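Local coordinates for protein 1d10 (PDB 1T9F), which is of unknown function but, as a signal-bearing beta-trefoil MIR protein related to SDF2, may take part in protein quality control in the secretory pathway, at residues D20-H25 and V40-N45; E4-C9 and G66-C71; T139-S144 and G162-T167. All coordinates share one frame; numbering follows the deposited sequence.

Contact 1 of 3, residues D20-H25 and V40-N45; sequences DGSRLH and VTAVKN
His25 N donates to Thr41 O at 2.7 Å, the shortest polar bond between 20-25 and 40-45, though a bent one, with an N-H...O angle of 135°. Its return partner, from Thr41 N to His25 O, is straighter, and the same two-way exchange recurs between Arg23 and Val43, where Val43 N lies 2.8 Å from Arg23 O. Between these two hydrogen-bonded pairs sits the non-hydrogen-bonded pair Leu24 and Ala42, at which Ala42 CA brings its hydrogen to Arg23 O. The result is an antiparallel ladder of the kind that makes up the hairpins of a beta-trefoil, here the one joining strands 23-27 and 38-43. Its two faces are furnished differently. On the side of His25 and Val43, the imidazole takes Val43 CG1 over one face in a CH-pi contact, 3.8 Å from the ring centroid and displaced toward the rim, while Val43 CG2 reaches His25 CD2. His25 CG stands opposite the backbone N (chi1 -176°), which lays the side chain alongside that of Thr41; Thr41 OG1 is hydrogen-bonded to Gln157 OE1. On the side of Leu24 and Ala42, Leu24 CD1 reaches Val40 CG1 at 3.7 Å, and Val160 of strand 158-163 touches both side chains. Just before the strand, Ser22 OG packs against Ala42 CB and donates to Asp20 OD2 over 2.9 Å, a carboxylate oxygen that also forms a salt bridge with Arg158.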
loop_
_atom_site.group_PDB
_atom_site.type_symbol
_atom_site.label_atom_id
_atom_site.label_comp_id
_atom_site.label_asym_id
_atom_site.label_seq_id
_atom_site.Cartn_x
_atom_site.Cartn_y
_atom_site.Cartn_z
ATOM N N ASP A 20 -8.277 11.446 3.813
ATOM C CA ASP A 20 -7.334 12.140 4.691
ATOM C C ASP A 20 -6.280 12.941 3.928
ATOM O O ASP A 20 -5.749 13.925 4.444
ATOM C CB ASP A 20 -6.636 11.136 5.616
ATOM C CG ASP A 20 -5.766 11.812 6.650
ATOM O OD1 ASP A 20 -6.248 12.784 7.271
ATOM O OD2 ASP A 20 -4.616 11.375 6.850
ATOM N N GLY A 21 -5.966 12.516 2.709
ATOM C CA GLY A 21 -4.967 13.227 1.918
ATOM C C GLY A 21 -3.519 12.825 2.194
ATOM O O GLY A 21 -2.604 13.300 1.522
ATOM N N SER A 22 -3.304 11.951 3.175
ATOM C CA SER A 22 -1.957 11.493 3.521
ATOM C C SER A 22 -1.425 10.485 2.493
ATOM O O SER A 22 -2.204 9.787 1.839
ATOM C CB SER A 22 -1.973 10.859 4.912
ATOM O OG SER A 22 -2.951 9.839 4.993
ATOM N N ARG A 23 -0.101 10.409 2.358
ATOM C CA ARG A 23 0.520 9.501 1.395
ATOM C C ARG A 23 1.086 8.250 2.042
ATOM O O ARG A 23 1.726 8.331 3.093
ATOM C CB ARG A 23 1.652 10.202 0.642
ATOM C CG ARG A 23 1.204 11.279 -0.318
ATOM C CD ARG A 23 0.993 12.602 0.387
ATOM N NE ARG A 23 0.340 13.578 -0.482
ATOM C CZ ARG A 23 0.854 14.042 -1.614
ATOM N NH1 ARG A 23 2.045 13.627 -2.031
ATOM N NH2 ARG A 23 0.172 14.924 -2.332
ATOM N N LEU A 24 0.855 7.100 1.408
ATOM C CA LEU A 24 1.369 5.824 1.923
ATOM C C LEU A 24 2.866 6.026 2.047
ATOM O O LEU A 24 3.506 6.578 1.137
ATOM C CB LEU A 24 1.047 4.677 0.966
ATOM C CG LEU A 24 1.322 3.280 1.537
ATOM C CD1 LEU A 24 0.518 3.072 2.800
ATOM C CD2 LEU A 24 0.965 2.226 0.504
ATOM N N HIS A 25 3.442 5.534 3.138
ATOM C CA HIS A 25 4.845 5.829 3.399
ATOM C C HIS A 25 5.563 4.746 4.200
ATOM O O HIS A 25 4.938 3.955 4.919
ATOM C CB HIS A 25 4.837 7.161 4.171
ATOM C CG HIS A 25 6.185 7.741 4.478
ATOM N ND1 HIS A 25 6.885 7.432 5.624
ATOM C CD2 HIS A 25 6.907 8.697 3.844
ATOM C CE1 HIS A 25 7.978 8.173 5.686
ATOM N NE2 HIS A 25 8.014 8.949 4.618
ATOM N N VAL A 40 4.805 0.811 8.341
ATOM C CA VAL A 40 4.211 1.478 7.188
ATOM C C VAL A 40 3.245 2.500 7.761
ATOM O O VAL A 40 2.463 2.184 8.654
ATOM C CB VAL A 40 3.411 0.499 6.303
ATOM C CG1 VAL A 40 2.632 1.273 5.236
ATOM C CG2 VAL A 40 4.357 -0.499 5.647
ATOM N N THR A 41 3.302 3.726 7.259
ATOM C CA THR A 41 2.419 4.781 7.741
ATOM C C THR A 41 1.883 5.597 6.572
ATOM O O THR A 41 2.085 5.249 5.406
ATOM C CB THR A 41 3.175 5.765 8.653
ATOM O OG1 THR A 41 4.084 6.541 7.850
ATOM C CG2 THR A 41 3.967 5.008 9.729
ATOM N N ALA A 42 1.193 6.686 6.901
ATOM C CA ALA A 42 0.675 7.603 5.899
ATOM C C ALA A 42 1.088 8.979 6.404
ATOM O O ALA A 42 0.837 9.322 7.564
ATOM C CB ALA A 42 -0.836 7.499 5.792
ATOM N N VAL A 43 1.713 9.767 5.536
ATOM C CA VAL A 43 2.196 11.085 5.926
ATOM C C VAL A 43 1.518 12.282 5.270
ATOM O O VAL A 43 1.224 12.273 4.077
ATOM C CB VAL A 43 3.709 11.193 5.652
ATOM C CG1 VAL A 43 4.455 10.190 6.517
ATOM C CG2 VAL A 43 3.990 10.918 4.175
ATOM N N LYS A 44 1.283 13.313 6.074
ATOM C CA LYS A 44 0.690 14.557 5.605
ATOM C C LYS A 44 1.896 15.440 5.302
ATOM O O LYS A 44 2.088 16.498 5.894
ATOM C CB LYS A 44 -0.191 15.163 6.708
ATOM C CG LYS A 44 -0.609 16.615 6.497
ATOM C CD LYS A 44 -1.232 16.862 5.131
ATOM C CE LYS A 44 -1.588 18.338 4.958
ATOM N NZ LYS A 44 -0.406 19.236 5.160
ATOM N N ASN A 45 2.726 14.960 4.382
ATOM C CA ASN A 45 3.946 15.643 3.972
ATOM C C ASN A 45 4.210 15.354 2.502
ATOM O O ASN A 45 4.886 14.381 2.156
ATOM C CB ASN A 45 5.125 15.155 4.821
ATOM C CG ASN A 45 6.453 15.284 4.103
ATOM O OD1 ASN A 45 6.834 16.369 3.668
ATOM N ND2 ASN A 45 7.166 14.170 3.972
#

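Contact 2 of 3, residues E4-C9 and G66-C71; sequences EDFVTC and GDAIKC
Phe6 reaches Ala68 with the flat of its ring, and can be followed outward from the backbone. From CB, directed at the 66-71 segment, the chain turns to CG, which lies between the backbone N and the carbonyl carbon (chi1 47°) and is 3.8 Å from Ala68 CB. CD1 is nearer still to that methyl, at 3.7 Å, and CD2 and CE1 also lie within van der Waals range, because Ala68 CB sits almost centrally over the ring, 14° off its normal, in a CH-pi contact. At the far end Phe6 CE2 and CZ stand 4.3 and 4.2 Å from Ala68 CB. Glu4 O lies over the opposite face, 3.9 Å from Phe6 CE2, sandwiching the phenyl, and Thr8 CG2 meets the ring edge in plane. Beside it the two backbones are bridged once, at Thr8 and Ala68. Neither segment is a regular strand: one precedes strand 12-17 and the other leads into strand 74-79, both strands of the barrel of this beta-trefoil, so the bridge joins their lead-in loops. Cys9 N donates to Asp67 O at 2.7 Å, in the carbonyl plane, and Thr8 CA brings its hydrogen to the same oxygen. Ile69 N approaches Val7 O at 3.1 Å, nearly in line with the C=O bond. Beside this bond the apolar ends meet, Val7 CG1 4.2 Å from Ile69 CD1, and both side chains rest on Ile55 of strand 53-57. Gly66 N closes the end with a weak bond to Cys9 O, next to the disulfide that joins Cys9 to Cys63.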
loop_
_atom_site.group_PDB
_atom_site.type_symbol
_atom_site.label_atom_id
_atom_site.label_comp_id
_atom_site.label_asym_id
_atom_site.label_seq_id
_atom_site.Cartn_x
_atom_site.Cartn_y
_atom_site.Cartn_z
ATOM N N GLU A 4 -7.567 6.014 -21.229
ATOM C CA GLU A 4 -6.322 5.279 -21.403
ATOM C C GLU A 4 -5.205 5.851 -20.530
ATOM O O GLU A 4 -4.025 5.753 -20.863
ATOM C CB GLU A 4 -5.915 5.286 -22.886
ATOM C CG GLU A 4 -4.749 4.364 -23.225
ATOM C CD GLU A 4 -4.638 4.069 -24.712
ATOM O OE1 GLU A 4 -3.683 3.365 -25.109
ATOM O OE2 GLU A 4 -5.504 4.534 -25.484
ATOM N N ASP A 5 -5.589 6.450 -19.408
ATOM C CA ASP A 5 -4.624 7.011 -18.467
ATOM C C ASP A 5 -4.411 5.970 -17.371
ATOM O O ASP A 5 -4.264 6.302 -16.193
ATOM C CB ASP A 5 -5.158 8.317 -17.858
ATOM C CG ASP A 5 -6.380 8.104 -16.967
ATOM O OD1 ASP A 5 -6.899 9.105 -16.425
ATOM O OD2 ASP A 5 -6.824 6.947 -16.804
ATOM N N PHE A 6 -4.393 4.704 -17.774
ATOM C CA PHE A 6 -4.235 3.599 -16.840
ATOM C C PHE A 6 -2.885 3.489 -16.147
ATOM O O PHE A 6 -1.869 3.969 -16.638
ATOM C CB PHE A 6 -4.558 2.273 -17.535
ATOM C CG PHE A 6 -3.908 2.115 -18.877
ATOM C CD1 PHE A 6 -2.524 2.073 -18.999
ATOM C CD2 PHE A 6 -4.684 2.004 -20.025
ATOM C CE1 PHE A 6 -1.920 1.920 -20.251
ATOM C CE2 PHE A 6 -4.091 1.852 -21.278
ATOM C CZ PHE A 6 -2.705 1.810 -21.390
ATOM N N VAL A 7 -2.905 2.847 -14.983
ATOM C CA VAL A 7 -1.712 2.627 -14.181
ATOM C C VAL A 7 -0.989 1.446 -14.808
ATOM O O VAL A 7 -1.616 0.438 -15.138
ATOM C CB VAL A 7 -2.092 2.287 -12.730
ATOM C CG1 VAL A 7 -0.846 2.088 -11.902
ATOM C CG2 VAL A 7 -2.955 3.399 -12.149
ATOM N N THR A 8 0.325 1.564 -14.964
ATOM C CA THR A 8 1.105 0.514 -15.606
ATOM C C THR A 8 2.079 -0.235 -14.707
ATOM O O THR A 8 2.515 0.264 -13.669
ATOM C CB THR A 8 1.884 1.088 -16.801
ATOM O OG1 THR A 8 2.860 2.024 -16.327
ATOM C CG2 THR A 8 0.933 1.805 -17.757
ATOM N N CYS A 9 2.434 -1.438 -15.136
ATOM C CA CYS A 9 3.341 -2.278 -14.376
ATOM C C CYS A 9 4.736 -1.657 -14.309
ATOM O O CYS A 9 5.253 -1.171 -15.307
ATOM C CB CYS A 9 3.391 -3.661 -15.013
ATOM S SG CYS A 9 3.608 -4.996 -13.807
ATOM N N GLY A 66 4.980 -0.878 -18.591
ATOM C CA GLY A 66 4.054 -0.238 -19.505
ATOM C C GLY A 66 2.743 -0.994 -19.625
ATOM O O GLY A 66 1.758 -0.462 -20.142
ATOM N N ASP A 67 2.722 -2.237 -19.155
ATOM C CA ASP A 67 1.504 -3.041 -19.208
ATOM C C ASP A 67 0.441 -2.446 -18.297
ATOM O O ASP A 67 0.726 -2.057 -17.168
ATOM C CB ASP A 67 1.777 -4.486 -18.774
ATOM C CG ASP A 67 2.474 -5.295 -19.846
ATOM O OD1 ASP A 67 2.646 -4.766 -20.965
ATOM O OD2 ASP A 67 2.840 -6.458 -19.571
ATOM N N ALA A 68 -0.785 -2.371 -18.797
ATOM C CA ALA A 68 -1.881 -1.842 -18.010
ATOM C C ALA A 68 -2.221 -2.871 -16.951
ATOM O O ALA A 68 -2.040 -4.069 -17.157
ATOM C CB ALA A 68 -3.092 -1.589 -18.900
ATOM N N ILE A 69 -2.690 -2.405 -15.801
ATOM C CA ILE A 69 -3.078 -3.317 -14.739
ATOM C C ILE A 69 -4.594 -3.380 -14.771
ATOM O O ILE A 69 -5.267 -2.347 -14.740
ATOM C CB ILE A 69 -2.613 -2.820 -13.363
ATOM C CG1 ILE A 69 -1.082 -2.785 -13.327
ATOM C CG2 ILE A 69 -3.158 -3.738 -12.265
ATOM C CD1 ILE A 69 -0.529 -2.135 -12.100
ATOM N N LYS A 70 -5.129 -4.592 -14.850
ATOM C CA LYS A 70 -6.569 -4.769 -14.902
ATOM C C LYS A 70 -7.124 -4.839 -13.488
ATOM O O LYS A 70 -6.453 -5.339 -12.586
ATOM C CB LYS A 70 -6.909 -6.056 -15.667
ATOM C CG LYS A 70 -6.433 -6.082 -17.129
ATOM C CD LYS A 70 -4.916 -6.235 -17.227
ATOM C CE LYS A 70 -4.434 -6.231 -18.674
ATOM N NZ LYS A 70 -2.957 -6.425 -18.774
ATOM N N CYS A 71 -8.343 -4.335 -13.291
ATOM C CA CYS A 71 -8.967 -4.374 -11.970
ATOM C C CYS A 71 -9.229 -5.827 -11.616
ATOM O O CYS A 71 -9.606 -6.624 -12.472
ATOM C CB CYS A 71 -10.276 -3.559 -11.954
ATOM S SG CYS A 71 -9.997 -1.838 -12.485
#

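Contact 3 of 3, residues T139-S144 and G162-T167; sequences TGSYLS and GTDSIT
A beta hairpin of the third MIR repeat pairs strand 142-146 with strand 158-163, and the contact lies where that ladder gives way to the loop after Thr163. Tyr142 and Thr163 form a hydrogen-bonded antiparallel pair: Tyr142 N donates to Thr163 O at 2.9 Å, and Thr163 N returns the bond to a lone pair of Tyr142 O, with both donors in the plane of the carbonyl they meet. At the neighbouring pair of Leu143 and Gly162, Gly162 CA offers its hydrogen to Tyr142 O. Past the strand end the chain curls round the phenol. Ile166 CG1 sits over the centre of the Tyr142 ring, 3.5 Å from its centroid, in a CH-pi contact, and Ile166 CD1 extends toward Tyr142 CZ and OH; the two side chains cross at a slant. Tyr142 CG lies anti to the carbonyl carbon (chi1 -67°), a setting that places the ring against the 164-166 loop, with Thr163 O and Asp164 O near its edge. The loop's turn is held from within by Thr163 OG1, which donates to Ser165 O at 2.7 Å. Ser144 OG lies 3.0 Å from Thr163 OG1, a bond left unsettled because its one proton has another acceptor within reach; Ser144 OG is also hydrogen-bonded to Ser170 OG. A water links the two segments, donating to Gly140 O and, over 2.7 Å, to Asp164 O. The paired strands 142-146 and 158-163 form one of the hairpins of a beta-trefoil, next to its six-stranded barrel.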
loop_
_atom_site.group_PDB
_atom_site.type_symbol
_atom_site.label_atom_id
_atom_site.label_comp_id
_atom_site.label_asym_id
_atom_site.label_seq_id
_atom_site.Cartn_x
_atom_site.Cartn_y
_atom_site.Cartn_z
ATOM N N THR A 139 -5.105 -12.678 3.344
ATOM C CA THR A 139 -6.009 -12.516 4.484
ATOM C C THR A 139 -7.352 -11.874 4.144
ATOM O O THR A 139 -8.327 -12.051 4.869
ATOM C CB THR A 139 -5.366 -11.667 5.588
ATOM O OG1 THR A 139 -5.076 -10.365 5.069
ATOM C CG2 THR A 139 -4.091 -12.313 6.089
ATOM N N GLY A 140 -7.403 -11.117 3.054
ATOM C CA GLY A 140 -8.644 -10.466 2.668
ATOM C C GLY A 140 -8.850 -9.097 3.298
ATOM O O GLY A 140 -9.844 -8.421 3.020
ATOM N N SER A 141 -7.912 -8.678 4.142
ATOM C CA SER A 141 -8.013 -7.386 4.810
ATOM C C SER A 141 -7.755 -6.247 3.844
ATOM O O SER A 141 -6.915 -6.355 2.946
ATOM C CB SER A 141 -7.016 -7.301 5.966
ATOM O OG SER A 141 -7.153 -8.415 6.830
ATOM N N TYR A 142 -8.485 -5.153 4.036
ATOM C CA TYR A 142 -8.348 -3.980 3.197
ATOM C C TYR A 142 -7.276 -3.058 3.768
ATOM O O TYR A 142 -7.172 -2.888 4.987
ATOM C CB TYR A 142 -9.675 -3.234 3.135
ATOM C CG TYR A 142 -10.775 -3.990 2.427
ATOM C CD1 TYR A 142 -10.883 -3.962 1.039
ATOM C CD2 TYR A 142 -11.714 -4.736 3.147
ATOM C CE1 TYR A 142 -11.897 -4.653 0.380
ATOM C CE2 TYR A 142 -12.735 -5.435 2.495
ATOM C CZ TYR A 142 -12.819 -5.388 1.112
ATOM O OH TYR A 142 -13.818 -6.081 0.452
ATOM N N LEU A 143 -6.467 -2.479 2.891
ATOM C CA LEU A 143 -5.429 -1.552 3.335
ATOM C C LEU A 143 -6.216 -0.325 3.781
ATOM O O LEU A 143 -6.965 0.241 2.987
ATOM C CB LEU A 143 -4.509 -1.193 2.162
ATOM C CG LEU A 143 -3.389 -0.189 2.449
ATOM C CD1 LEU A 143 -2.372 -0.816 3.383
ATOM C CD2 LEU A 143 -2.734 0.217 1.136
ATOM N N SER A 144 -6.065 0.081 5.039
ATOM C CA SER A 144 -6.829 1.227 5.533
ATOM C C SER A 144 -6.124 2.029 6.609
ATOM O O SER A 144 -5.272 1.509 7.329
ATOM C CB SER A 144 -8.167 0.759 6.124
ATOM O OG SER A 144 -8.854 -0.135 5.269
ATOM N N GLY A 162 -4.810 -3.336 8.420
ATOM C CA GLY A 162 -5.653 -4.182 7.598
ATOM C C GLY A 162 -6.981 -4.360 8.308
ATOM O O GLY A 162 -7.031 -4.888 9.416
ATOM N N THR A 163 -8.055 -3.903 7.680
ATOM C CA THR A 163 -9.371 -4.019 8.282
ATOM C C THR A 163 -10.179 -5.131 7.628
ATOM O O THR A 163 -10.103 -5.333 6.415
ATOM C CB THR A 163 -10.140 -2.694 8.158
ATOM O OG1 THR A 163 -10.251 -2.332 6.777
ATOM C CG2 THR A 163 -9.405 -1.587 8.907
ATOM N N ASP A 164 -10.945 -5.864 8.432
ATOM C CA ASP A 164 -11.773 -6.938 7.897
ATOM C C ASP A 164 -12.809 -6.355 6.947
ATOM O O ASP A 164 -13.151 -6.967 5.943
ATOM C CB ASP A 164 -12.479 -7.707 9.020
ATOM C CG ASP A 164 -11.520 -8.540 9.851
ATOM O OD1 ASP A 164 -10.695 -9.275 9.262
ATOM O OD2 ASP A 164 -11.596 -8.467 11.097
ATOM N N SER A 165 -13.295 -5.160 7.247
ATOM C CA SER A 165 -14.294 -4.540 6.389
ATOM C C SER A 165 -13.829 -3.202 5.823
ATOM O O SER A 165 -12.860 -2.613 6.298
ATOM C CB SER A 165 -15.603 -4.346 7.164
ATOM O OG SER A 165 -16.106 -5.589 7.626
ATOM N N ILE A 166 -14.532 -2.734 4.797
ATOM C CA ILE A 166 -14.214 -1.471 4.162
ATOM C C ILE A 166 -14.625 -0.335 5.090
ATOM O O ILE A 166 -15.742 -0.316 5.602
ATOM C CB ILE A 166 -14.961 -1.336 2.823
ATOM C CG1 ILE A 166 -14.481 -2.426 1.857
ATOM C CG2 ILE A 166 -14.724 0.040 2.227
ATOM C CD1 ILE A 166 -15.182 -2.424 0.511
ATOM N N THR A 167 -13.719 0.610 5.311
ATOM C CA THR A 167 -14.011 1.736 6.183
ATOM C C THR A 167 -13.816 3.066 5.465
ATOM O O THR A 167 -13.566 3.105 4.253
ATOM C CB THR A 167 -13.117 1.711 7.446
ATOM O OG1 THR A 167 -11.743 1.897 7.074
ATOM C CG2 THR A 167 -13.259 0.382 8.169
HETATM O O HOH W 1 -12.356 -8.891 4.293
#

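From the N terminus, 4-9 is the first segment to appear, and contact 2 closes only at 66-71, after the chain has run through strands 12-17 to 53-57. Contact 1 lies nested inside that long loop, closing the shorter excursion between 20-25 and 40-45. Contact 3 follows both in series, joining 139-144 to 162-167 in the third MIR repeat. Contacts 1 and 3 build on the same sheet, where strands 38-43 and 158-163 are neighbours, and they touch through Leu24 and Leu143. Contact 2 stands apart, its centre about 23 Å from that of contact 1 and about 24 Å from that of contact 3, joining loops that lead into barrel strands.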